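Local coordinates for peptidoglycan D,D-transpeptidase PbpA (Mycobacterium tuberculosis, PDB 3UPO), which probably cross-links the peptidoglycan of the cell wall as a D,D-transpeptidase, helps to regulate cell length and is acylated by penicillin, at residues 188-193 and 409-414; 194-199 and 393-398; 248-253 and 375-380. All coordinates share one frame; numbering follows the deposited sequence.

Contact 1 (188-193 and 409-414). With PNM (open form - penicillin g), chain C.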
loop_
_atom_site.group_PDB
_atom_site.type_symbol
_atom_site.label_atom_id
_atom_site.label_comp_id
_atom_site.label_asym_id
_atom_site.label_seq_id
_atom_site.Cartn_x
_atom_site.Cartn_y
_atom_site.Cartn_z
ATOM N N THR A 188 5.834 -7.980 2.310
ATOM C CA THR A 188 6.409 -6.984 3.206
ATOM C C THR A 188 7.859 -6.690 2.805
ATOM O O THR A 188 8.600 -7.587 2.377
ATOM C CB THR A 188 6.402 -7.438 4.694
ATOM O OG1 THR A 188 7.220 -8.597 4.838
ATOM C CG2 THR A 188 4.983 -7.750 5.203
ATOM N N TYR A 189 8.246 -5.427 2.959
ATOM C CA TYR A 189 9.552 -4.914 2.543
ATOM C C TYR A 189 10.064 -3.976 3.628
ATOM O O TYR A 189 9.262 -3.310 4.294
ATOM C CB TYR A 189 9.420 -4.099 1.257
ATOM C CG TYR A 189 8.700 -4.794 0.125
ATOM C CD1 TYR A 189 9.413 -5.475 -0.852
ATOM C CD2 TYR A 189 7.305 -4.737 0.010
ATOM C CE1 TYR A 189 8.759 -6.118 -1.910
ATOM C CE2 TYR A 189 6.643 -5.378 -1.040
ATOM C CZ TYR A 189 7.387 -6.061 -2.002
ATOM O OH TYR A 189 6.759 -6.692 -3.052
ATOM N N PRO A 190 11.398 -3.894 3.785
ATOM C CA PRO A 190 11.972 -2.853 4.636
ATOM C C PRO A 190 11.450 -1.490 4.176
ATOM O O PRO A 190 11.480 -1.201 2.983
ATOM C CB PRO A 190 13.493 -2.994 4.422
ATOM C CG PRO A 190 13.659 -3.875 3.153
ATOM C CD PRO A 190 12.431 -4.757 3.159
ATOM N N PRO A 191 10.886 -0.691 5.107
ATOM C CA PRO A 191 10.393 0.651 4.786
ATOM C C PRO A 191 11.507 1.700 4.604
ATOM O O PRO A 191 11.258 2.763 4.039
ATOM C CB PRO A 191 9.557 1.010 6.018
ATOM C CG PRO A 191 10.197 0.276 7.134
ATOM C CD PRO A 191 10.643 -1.039 6.522
ATOM N N GLY A 192 12.707 1.409 5.108
ATOM C CA GLY A 192 13.779 2.381 5.121
ATOM C C GLY A 192 13.357 3.661 5.840
ATOM O O GLY A 192 12.720 3.609 6.894
ATOM N N SER A 193 13.667 4.812 5.249
ATOM C CA SER A 193 13.513 6.079 5.958
ATOM C C SER A 193 12.099 6.608 6.061
ATOM O O SER A 193 11.874 7.613 6.731
ATOM C CB SER A 193 14.434 7.159 5.382
ATOM O OG SER A 193 15.782 6.750 5.470
ATOM N N PRO A 409 20.194 -3.359 -5.778
ATOM C CA PRO A 409 19.483 -2.078 -5.882
ATOM C C PRO A 409 18.362 -1.950 -4.837
ATOM O O PRO A 409 17.585 -2.888 -4.644
ATOM C CB PRO A 409 18.936 -2.063 -7.317
ATOM C CG PRO A 409 18.935 -3.503 -7.764
ATOM C CD PRO A 409 19.987 -4.225 -6.955
ATOM N N PRO A 410 18.291 -0.787 -4.162
ATOM C CA PRO A 410 17.378 -0.579 -3.041
ATOM C C PRO A 410 15.952 -0.314 -3.509
ATOM O O PRO A 410 15.744 0.030 -4.680
ATOM C CB PRO A 410 17.954 0.665 -2.363
ATOM C CG PRO A 410 18.564 1.447 -3.482
ATOM C CD PRO A 410 19.089 0.424 -4.459
ATOM N N HIS A 411 14.976 -0.488 -2.615
ATOM C CA HIS A 411 13.593 -0.124 -2.928
ATOM C C HIS A 411 13.441 1.361 -2.762
ATOM O O HIS A 411 13.942 1.917 -1.799
ATOM C CB HIS A 411 12.592 -0.801 -1.984
ATOM C CG HIS A 411 12.757 -2.284 -1.864
ATOM N ND1 HIS A 411 12.731 -3.129 -2.951
ATOM C CD2 HIS A 411 12.926 -3.073 -0.779
ATOM C CE1 HIS A 411 12.883 -4.374 -2.541
ATOM N NE2 HIS A 411 13.000 -4.368 -1.226
ATOM N N ALA A 412 12.719 1.995 -3.677
ATOM C CA ALA A 412 12.381 3.408 -3.563
ATOM C C ALA A 412 10.960 3.553 -3.021
ATOM O O ALA A 412 10.004 3.040 -3.612
ATOM C CB ALA A 412 12.516 4.104 -4.915
ATOM N N TRP A 413 10.831 4.265 -1.903
ATOM C CA TRP A 413 9.556 4.411 -1.218
ATOM C C TRP A 413 9.116 5.857 -1.180
ATOM O O TRP A 413 9.951 6.758 -1.077
ATOM C CB TRP A 413 9.696 4.000 0.230
ATOM C CG TRP A 413 9.568 2.551 0.616
ATOM C CD1 TRP A 413 10.582 1.710 0.959
ATOM C CD2 TRP A 413 8.355 1.825 0.816
ATOM N NE1 TRP A 413 10.079 0.489 1.329
ATOM C CE2 TRP A 413 8.710 0.536 1.262
ATOM C CE3 TRP A 413 6.994 2.140 0.658
ATOM C CZ2 TRP A 413 7.757 -0.449 1.563
ATOM C CZ3 TRP A 413 6.039 1.151 0.955
ATOM C CH2 TRP A 413 6.433 -0.126 1.397
ATOM N N TYR A 414 7.803 6.071 -1.229
ATOM C CA TYR A 414 7.221 7.377 -0.987
ATOM C C TYR A 414 5.841 7.230 -0.341
ATOM O O TYR A 414 4.944 6.610 -0.921
ATOM C CB TYR A 414 7.090 8.106 -2.309
ATOM C CG TYR A 414 6.512 9.513 -2.273
ATOM C CD1 TYR A 414 7.263 10.588 -1.795
ATOM C CD2 TYR A 414 5.232 9.771 -2.780
ATOM C CE1 TYR A 414 6.747 11.896 -1.819
ATOM C CE2 TYR A 414 4.703 11.055 -2.802
ATOM C CZ TYR A 414 5.468 12.116 -2.325
ATOM O OH TYR A 414 4.947 13.386 -2.350
HETATM O O8 PNM C . 15.703 5.663 3.462
HETATM C C7 PNM C . 16.370 6.257 4.315
HETATM N N4 PNM C . 16.618 8.428 3.247
HETATM C C3 PNM C . 16.567 8.410 1.804
HETATM C C11 PNM C . 15.303 9.037 1.312
HETATM O O13 PNM C . 14.827 8.619 0.235
HETATM O O12 PNM C . 14.778 9.936 2.008
HETATM C C2 PNM C . 17.877 9.071 1.329
HETATM C C10 PNM C . 18.318 8.548 -0.032
HETATM C C9 PNM C . 17.803 10.596 1.274
HETATM S S1 PNM C . 19.068 8.563 2.534
HETATM C C5 PNM C . 17.904 8.054 3.783
HETATM C C6 PNM C . 17.844 6.552 4.107
HETATM N N14 PNM C . 18.320 5.668 3.062
HETATM C C15 PNM C . 19.715 5.410 2.740
HETATM O O16 PNM C . 20.502 5.556 3.905
HETATM C C17 PNM C . 19.884 4.032 2.068
HETATM C C18 PNM C . 20.703 3.110 2.939
HETATM C C19 PNM C . 22.074 2.965 2.695
HETATM C C20 PNM C . 22.822 2.117 3.527
HETATM C C21 PNM C . 22.223 1.424 4.589
HETATM C C22 PNM C . 20.853 1.576 4.831
HETATM C C23 PNM C . 20.094 2.416 4.002
#
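Trp-413 NE1 donates a hydrogen bond to Pro-190 O, 2.7 Å away, tying the loop 188-193 to strand 411-418 of the transpeptidase domain. The bond is moderately bent, with 147° at the hydrogen, and the acceptor oxygen is tilted out of the indole plane. The next carbonyl along the loop, Pro-191 O, lies over one face of the indole, 3.3 Å from Trp-413 CD1. The phenol edge of Tyr-189 points at one face of the His-411 imidazole in a T-shaped pair with planes at 79°, Tyr-189 CD1 coming 3.8 Å from His-411 NE2. At the edge of the same imidazole stands Pro-190, its CG 4.1 Å from His-411 CD2. Asn-433 N is bonded to His-411 ND1, and His-401 stacks against the ring. With CG anti to the carbonyl carbon (chi1 -52°), the Tyr-189 ring reaches the histidine; separately, its CB packs 4.0 Å from Trp-413 CZ2. The loop runs on to Ser-193, whose OG is joined to PNM C7 by a 1.4 Å covalent bond. Ser-193 N donates to PNM O8 at 2.8 Å, as one arm of an oxyanion hole would. The captured ester identifies Ser-193 as the nucleophile acylated by penicillin, and the tryptophan bond and the aromatic pair join the loop that carries it to strand 411-418.

Contact 2 (194-199 and 393-398). With PNM (open form - penicillin g), chain C.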
loop_
_atom_site.group_PDB
_atom_site.type_symbol
_atom_site.label_atom_id
_atom_site.label_comp_id
_atom_site.label_asym_id
_atom_site.label_seq_id
_atom_site.Cartn_x
_atom_site.Cartn_y
_atom_site.Cartn_z
ATOM N N THR A 194 11.143 5.958 5.407
ATOM C CA THR A 194 9.744 6.279 5.689
ATOM C C THR A 194 9.470 6.009 7.183
ATOM O O THR A 194 8.617 6.635 7.782
ATOM C CB THR A 194 8.762 5.486 4.792
ATOM O OG1 THR A 194 8.990 4.080 4.947
ATOM C CG2 THR A 194 8.909 5.892 3.308
ATOM N N PHE A 195 10.224 5.087 7.781
ATOM C CA PHE A 195 10.026 4.686 9.174
ATOM C C PHE A 195 10.511 5.762 10.163
ATOM O O PHE A 195 10.223 5.703 11.370
ATOM C CB PHE A 195 10.723 3.351 9.425
ATOM C CG PHE A 195 10.263 2.634 10.668
ATOM C CD1 PHE A 195 9.020 2.001 10.708
ATOM C CD2 PHE A 195 11.084 2.580 11.793
ATOM C CE1 PHE A 195 8.591 1.326 11.863
ATOM C CE2 PHE A 195 10.680 1.902 12.939
ATOM C CZ PHE A 195 9.427 1.263 12.972
ATOM N N LYS A 196 11.231 6.754 9.652
ATOM C CA LYS A 196 11.587 7.915 10.459
ATOM C C LYS A 196 10.330 8.602 10.987
ATOM O O LYS A 196 10.382 9.309 11.983
ATOM C CB LYS A 196 12.497 8.879 9.683
ATOM C CG LYS A 196 13.896 8.305 9.474
ATOM C CD LYS A 196 14.734 9.183 8.579
ATOM C CE LYS A 196 16.166 8.669 8.507
ATOM N NZ LYS A 196 16.956 9.265 7.399
ATOM N N VAL A 197 9.195 8.361 10.336
ATOM C CA VAL A 197 7.921 8.890 10.814
ATOM C C VAL A 197 7.588 8.270 12.172
ATOM O O VAL A 197 7.173 8.985 13.089
ATOM C CB VAL A 197 6.789 8.665 9.777
ATOM C CG1 VAL A 197 5.438 9.112 10.318
ATOM C CG2 VAL A 197 7.098 9.449 8.515
ATOM N N ILE A 198 7.838 6.959 12.299
ATOM C CA ILE A 198 7.573 6.205 13.521
ATOM C C ILE A 198 8.571 6.507 14.626
ATOM O O ILE A 198 8.190 6.619 15.786
ATOM C CB ILE A 198 7.539 4.665 13.268
ATOM C CG1 ILE A 198 6.518 4.327 12.175
ATOM C CG2 ILE A 198 7.256 3.890 14.572
ATOM C CD1 ILE A 198 5.120 4.779 12.477
ATOM N N THR A 199 9.843 6.611 14.260
ATOM C CA THR A 199 10.904 7.007 15.188
ATOM C C THR A 199 10.661 8.411 15.744
ATOM O O THR A 199 10.754 8.642 16.958
ATOM C CB THR A 199 12.269 6.931 14.499
ATOM O OG1 THR A 199 12.421 5.618 13.933
ATOM C CG2 THR A 199 13.402 7.214 15.475
ATOM N N ALA A 393 2.211 16.648 2.049
ATOM C CA ALA A 393 3.061 16.191 3.154
ATOM C C ALA A 393 3.532 14.814 2.803
ATOM O O ALA A 393 2.723 13.989 2.381
ATOM C CB ALA A 393 2.285 16.135 4.448
ATOM N N SER A 394 4.821 14.544 2.984
ATOM C CA SER A 394 5.367 13.279 2.535
ATOM C C SER A 394 6.587 12.881 3.309
ATOM O O SER A 394 7.093 13.644 4.130
ATOM C CB SER A 394 5.718 13.343 1.042
ATOM O OG SER A 394 6.854 14.167 0.807
ATOM N N LYS A 395 7.038 11.657 3.058
ATOM C CA LYS A 395 8.353 11.195 3.481
ATOM C C LYS A 395 8.840 10.176 2.459
ATOM O O LYS A 395 8.127 9.201 2.159
ATOM C CB LYS A 395 8.325 10.599 4.889
ATOM C CG LYS A 395 9.718 10.185 5.410
ATOM C CD LYS A 395 10.673 11.407 5.492
ATOM C CE LYS A 395 12.092 11.026 5.854
ATOM N NZ LYS A 395 12.892 10.643 4.663
ATOM N N THR A 396 10.030 10.420 1.907
ATOM C CA THR A 396 10.693 9.485 0.988
ATOM C C THR A 396 11.471 8.423 1.748
ATOM O O THR A 396 11.731 8.565 2.949
ATOM C CB THR A 396 11.688 10.184 0.029
ATOM O OG1 THR A 396 12.671 10.891 0.793
ATOM C CG2 THR A 396 10.968 11.141 -0.910
ATOM N N GLY A 397 11.846 7.359 1.043
ATOM C CA GLY A 397 12.696 6.337 1.621
ATOM C C GLY A 397 13.378 5.542 0.533
ATOM O O GLY A 397 12.859 5.397 -0.564
ATOM N N THR A 398 14.574 5.065 0.838
ATOM C CA THR A 398 15.273 4.123 -0.014
ATOM C C THR A 398 15.903 3.070 0.883
ATOM O O THR A 398 16.758 3.365 1.719
ATOM C CB THR A 398 16.215 4.797 -1.120
ATOM O OG1 THR A 398 17.553 4.284 -1.064
ATOM C CG2 THR A 398 16.259 6.288 -1.009
HETATM O O8 PNM C . 15.703 5.663 3.462
HETATM C C7 PNM C . 16.370 6.257 4.315
HETATM N N4 PNM C . 16.618 8.428 3.247
HETATM C C3 PNM C . 16.567 8.410 1.804
HETATM C C11 PNM C . 15.303 9.037 1.312
HETATM O O13 PNM C . 14.827 8.619 0.235
HETATM O O12 PNM C . 14.778 9.936 2.008
HETATM C C2 PNM C . 17.877 9.071 1.329
HETATM C C10 PNM C . 18.318 8.548 -0.032
HETATM C C9 PNM C . 17.803 10.596 1.274
HETATM S S1 PNM C . 19.068 8.563 2.534
HETATM C C5 PNM C . 17.904 8.054 3.783
HETATM C C6 PNM C . 17.844 6.552 4.107
HETATM N N14 PNM C . 18.320 5.668 3.062
HETATM C C15 PNM C . 19.715 5.410 2.740
HETATM O O16 PNM C . 20.502 5.556 3.905
HETATM C C17 PNM C . 19.884 4.032 2.068
HETATM C C18 PNM C . 20.703 3.110 2.939
HETATM C C19 PNM C . 22.074 2.965 2.695
HETATM C C20 PNM C . 22.822 2.117 3.527
HETATM C C21 PNM C . 22.223 1.424 4.589
HETATM C C22 PNM C . 20.853 1.576 4.831
HETATM C C23 PNM C . 20.094 2.416 4.002
#
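The active-site cleft of the penicillin-binding fold forms here, where the start of helix 196-205, bearing Lys-196 of a sequence that fits SxxK, meets edge strand 393-399, bearing the KTG-type run Lys-395, Thr-396 and Gly-397. The backbones draw close at Thr-194 and Gly-397, their CA atoms 5.0 Å apart, a closeness that suits a glycine. The methyl CG2 of Thr-194 packs against the strand backbone, 3.6 Å from Lys-395 O, while its OG1 is taken by Pro-191 O and Asn-320 ND2. Further along the helix, Val-197 CG2 touches Lys-395 CB at 4.0 Å, the two side chains running antiparallel alongside one another. Lys-395 leaves the strand with CG anti to N (chi1 -176°), then kinks twice, at chi2 and at chi4, which turns NZ back to Thr-396 O in a 2.9 Å hydrogen bond. The opened penicillin lies along the strand. Thr-396 OG1 donates to PNM O12 at 2.6 Å. Thr-398 N reaches PNM O8 at 2.9 Å and 170°, and Thr-398 O receives PNM N14 at 3.1 Å, a pairing like that of a neighbouring strand. The strand's backbone and the Thr-396 hydroxyl thus hold the ligand, while both lysine amines meet at Ser-252 OG, that of Lys-196 also bonding Asn-254 OD1; Thr-398 N probably completes the oxyanion hole, and Lys-395 probably helps to draw in the carboxylate.

Contact 3 (248-253 and 375-380). With PNM (open form - penicillin g), chain C.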
loop_
_atom_site.group_PDB
_atom_site.type_symbol
_atom_site.label_atom_id
_atom_site.label_comp_id
_atom_site.label_asym_id
_atom_site.label_seq_id
_atom_site.Cartn_x
_atom_site.Cartn_y
_atom_site.Cartn_z
ATOM N N ALA A 248 17.016 17.398 10.581
ATOM C CA ALA A 248 17.381 16.027 10.301
ATOM C C ALA A 248 16.265 15.304 9.531
ATOM O O ALA A 248 16.547 14.563 8.597
ATOM C CB ALA A 248 17.714 15.298 11.583
ATOM N N PHE A 249 15.007 15.533 9.924
ATOM C CA PHE A 249 13.849 14.859 9.321
ATOM C C PHE A 249 13.629 15.292 7.867
ATOM O O PHE A 249 13.441 14.452 6.999
ATOM C CB PHE A 249 12.578 15.076 10.157
ATOM C CG PHE A 249 11.340 14.405 9.593
ATOM C CD1 PHE A 249 10.840 13.236 10.168
ATOM C CD2 PHE A 249 10.668 14.946 8.487
ATOM C CE1 PHE A 249 9.693 12.618 9.655
ATOM C CE2 PHE A 249 9.538 14.329 7.960
ATOM C CZ PHE A 249 9.039 13.169 8.557
ATOM N N VAL A 250 13.653 16.597 7.606
ATOM C CA VAL A 250 13.373 17.084 6.254
ATOM C C VAL A 250 14.498 16.762 5.258
ATOM O O VAL A 250 14.229 16.562 4.072
ATOM C CB VAL A 250 12.923 18.570 6.222
ATOM C CG1 VAL A 250 11.779 18.775 7.198
ATOM C CG2 VAL A 250 14.089 19.536 6.510
ATOM N N LYS A 251 15.739 16.692 5.754
ATOM C CA LYS A 251 16.879 16.277 4.938
ATOM C C LYS A 251 17.073 14.751 4.916
ATOM O O LYS A 251 17.786 14.227 4.051
ATOM C CB LYS A 251 18.159 16.998 5.373
ATOM C CG LYS A 251 18.074 18.511 5.190
ATOM C CD LYS A 251 19.441 19.177 5.081
ATOM C CE LYS A 251 19.963 19.658 6.407
ATOM N NZ LYS A 251 20.819 20.877 6.219
ATOM N N SER A 252 16.414 14.058 5.851
ATOM C CA SER A 252 16.517 12.603 6.021
ATOM C C SER A 252 17.956 12.158 6.278
ATOM O O SER A 252 18.488 11.284 5.552
ATOM C CB SER A 252 15.907 11.826 4.825
ATOM O OG SER A 252 15.566 10.501 5.214
ATOM N N CYS A 253 18.562 12.746 7.314
ATOM C CA CYS A 253 19.922 12.431 7.740
ATOM C C CYS A 253 19.922 11.256 8.701
ATOM O O CYS A 253 19.275 11.305 9.748
ATOM C CB CYS A 253 20.571 13.643 8.430
ATOM S SG CYS A 253 20.682 15.161 7.420
ATOM N N VAL A 375 5.362 18.115 5.514
ATOM C CA VAL A 375 5.318 19.210 4.541
ATOM C C VAL A 375 6.741 19.721 4.217
ATOM O O VAL A 375 7.077 19.954 3.049
ATOM C CB VAL A 375 4.403 20.375 5.032
ATOM C CG1 VAL A 375 4.612 21.657 4.209
ATOM C CG2 VAL A 375 2.942 19.941 4.988
ATOM N N GLY A 376 7.566 19.870 5.255
ATOM C CA GLY A 376 8.959 20.297 5.106
ATOM C C GLY A 376 9.796 19.312 4.304
ATOM O O GLY A 376 10.594 19.712 3.477
ATOM N N ALA A 377 9.610 18.021 4.554
ATOM C CA ALA A 377 10.354 16.977 3.841
ATOM C C ALA A 377 9.940 16.871 2.379
ATOM O O ALA A 377 10.776 16.525 1.542
ATOM C CB ALA A 377 10.212 15.634 4.534
ATOM N N GLU A 378 8.665 17.160 2.084
ATOM C CA GLU A 378 8.183 17.307 0.700
ATOM C C GLU A 378 8.851 18.458 -0.074
ATOM O O GLU A 378 9.171 18.298 -1.254
ATOM C CB GLU A 378 6.654 17.504 0.645
ATOM C CG GLU A 378 6.092 17.837 -0.759
ATOM C CD GLU A 378 6.206 16.670 -1.793
ATOM O OE1 GLU A 378 6.704 15.577 -1.453
ATOM O OE2 GLU A 378 5.782 16.844 -2.957
ATOM N N LYS A 379 9.005 19.617 0.571
ATOM C CA LYS A 379 9.627 20.781 -0.073
ATOM C C LYS A 379 11.120 20.545 -0.345
ATOM O O LYS A 379 11.663 21.053 -1.314
ATOM C CB LYS A 379 9.429 22.052 0.764
ATOM C CG LYS A 379 7.975 22.462 0.923
ATOM C CD LYS A 379 7.838 23.623 1.868
ATOM C CE LYS A 379 6.453 24.276 1.783
ATOM N NZ LYS A 379 6.160 24.811 0.425
ATOM N N VAL A 380 11.761 19.769 0.521
ATOM C CA VAL A 380 13.161 19.407 0.363
ATOM C C VAL A 380 13.351 18.402 -0.788
ATOM O O VAL A 380 14.156 18.644 -1.685
ATOM C CB VAL A 380 13.776 18.897 1.702
ATOM C CG1 VAL A 380 15.125 18.230 1.485
ATOM C CG2 VAL A 380 13.918 20.058 2.694
HETATM O O8 PNM C . 15.703 5.663 3.462
HETATM C C7 PNM C . 16.370 6.257 4.315
HETATM N N4 PNM C . 16.618 8.428 3.247
HETATM C C3 PNM C . 16.567 8.410 1.804
HETATM C C11 PNM C . 15.303 9.037 1.312
HETATM O O13 PNM C . 14.827 8.619 0.235
HETATM O O12 PNM C . 14.778 9.936 2.008
HETATM C C2 PNM C . 17.877 9.071 1.329
HETATM C C10 PNM C . 18.318 8.548 -0.032
HETATM C C9 PNM C . 17.803 10.596 1.274
HETATM S S1 PNM C . 19.068 8.563 2.534
HETATM C C5 PNM C . 17.904 8.054 3.783
HETATM C C6 PNM C . 17.844 6.552 4.107
HETATM N N14 PNM C . 18.320 5.668 3.062
HETATM C C15 PNM C . 19.715 5.410 2.740
HETATM O O16 PNM C . 20.502 5.556 3.905
HETATM C C17 PNM C . 19.884 4.032 2.068
HETATM C C18 PNM C . 20.703 3.110 2.939
HETATM C C19 PNM C . 22.074 2.965 2.695
HETATM C C20 PNM C . 22.822 2.117 3.527
HETATM C C21 PNM C . 22.223 1.424 4.589
HETATM C C22 PNM C . 20.853 1.576 4.831
HETATM C C23 PNM C . 20.094 2.416 4.002
#
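Beside the catalytic cleft, helix 245-251 ends in a Schellman motif and leans on the last turns of helix 364-380, with Val-250 set over Gly-376 and Ala-377. The approach is very close, Val-250 CA and Ala-377 CA being only 3.9 Å apart, as the small residues at 376 and 377 permit. Val-250 CG1, anti to its carbonyl carbon, lies against the partner backbone, 3.5 Å from Ala-377 N. Its other methyl, CG2, meets Val-380 CG2 at 3.9 Å, where the two valines cross at about a right angle. Val-380 CG1 sits only 3.2 Å from Val-250 O, a tight fit that presses a methyl on the carbonyl at the helix end. On the more buried side, Phe-249 has CG anti to its backbone N (chi1 -180°), which brings CE2 to 3.7 Å from Ala-377 CB at an oblique angle; Leu-373, Met-374, Phe-257 and Lys-395 also touch this side chain. Van der Waals packing is therefore what joins the two helices. The Schellman turn has Cys-253 N bonded to Ala-248 O at 3.0 Å and a weak bond from Ser-252 N to Phe-249 O. The same Cys-253 forms a disulfide with Cys-237. Ser-252, the positive-phi residue and the serine of a probable SxN motif, turns into the cleft, where its OG accepts a 3.0 Å hydrogen bond from PNM N4.

Overall arrangement
Contacts 1 and 2 are buried, whereas contact 3 is partly open at Val-380. Strands 411-418 and 393-399, of contacts 1 and 2, are neighbours in the five-stranded antiparallel sheet, with Trp-413 N probably bonded to Gly-397 O. Contact 3 joins two helices, its centre about 9 Å from that of contact 2 and about 17 Å from that of contact 1. Glu-378 links all three, its OE1 probably bonded to both Tyr-414 OH and Ser-394 OG. Aromatic rings and an indole N-H to carbonyl hydrogen bond mark contact 1, methyls and lysine chains against a strand backbone contact 2, aliphatic packing contact 3. All touch the penicillin: contacts 1 and 2 share its ester oxygen, contact 3 meets N4.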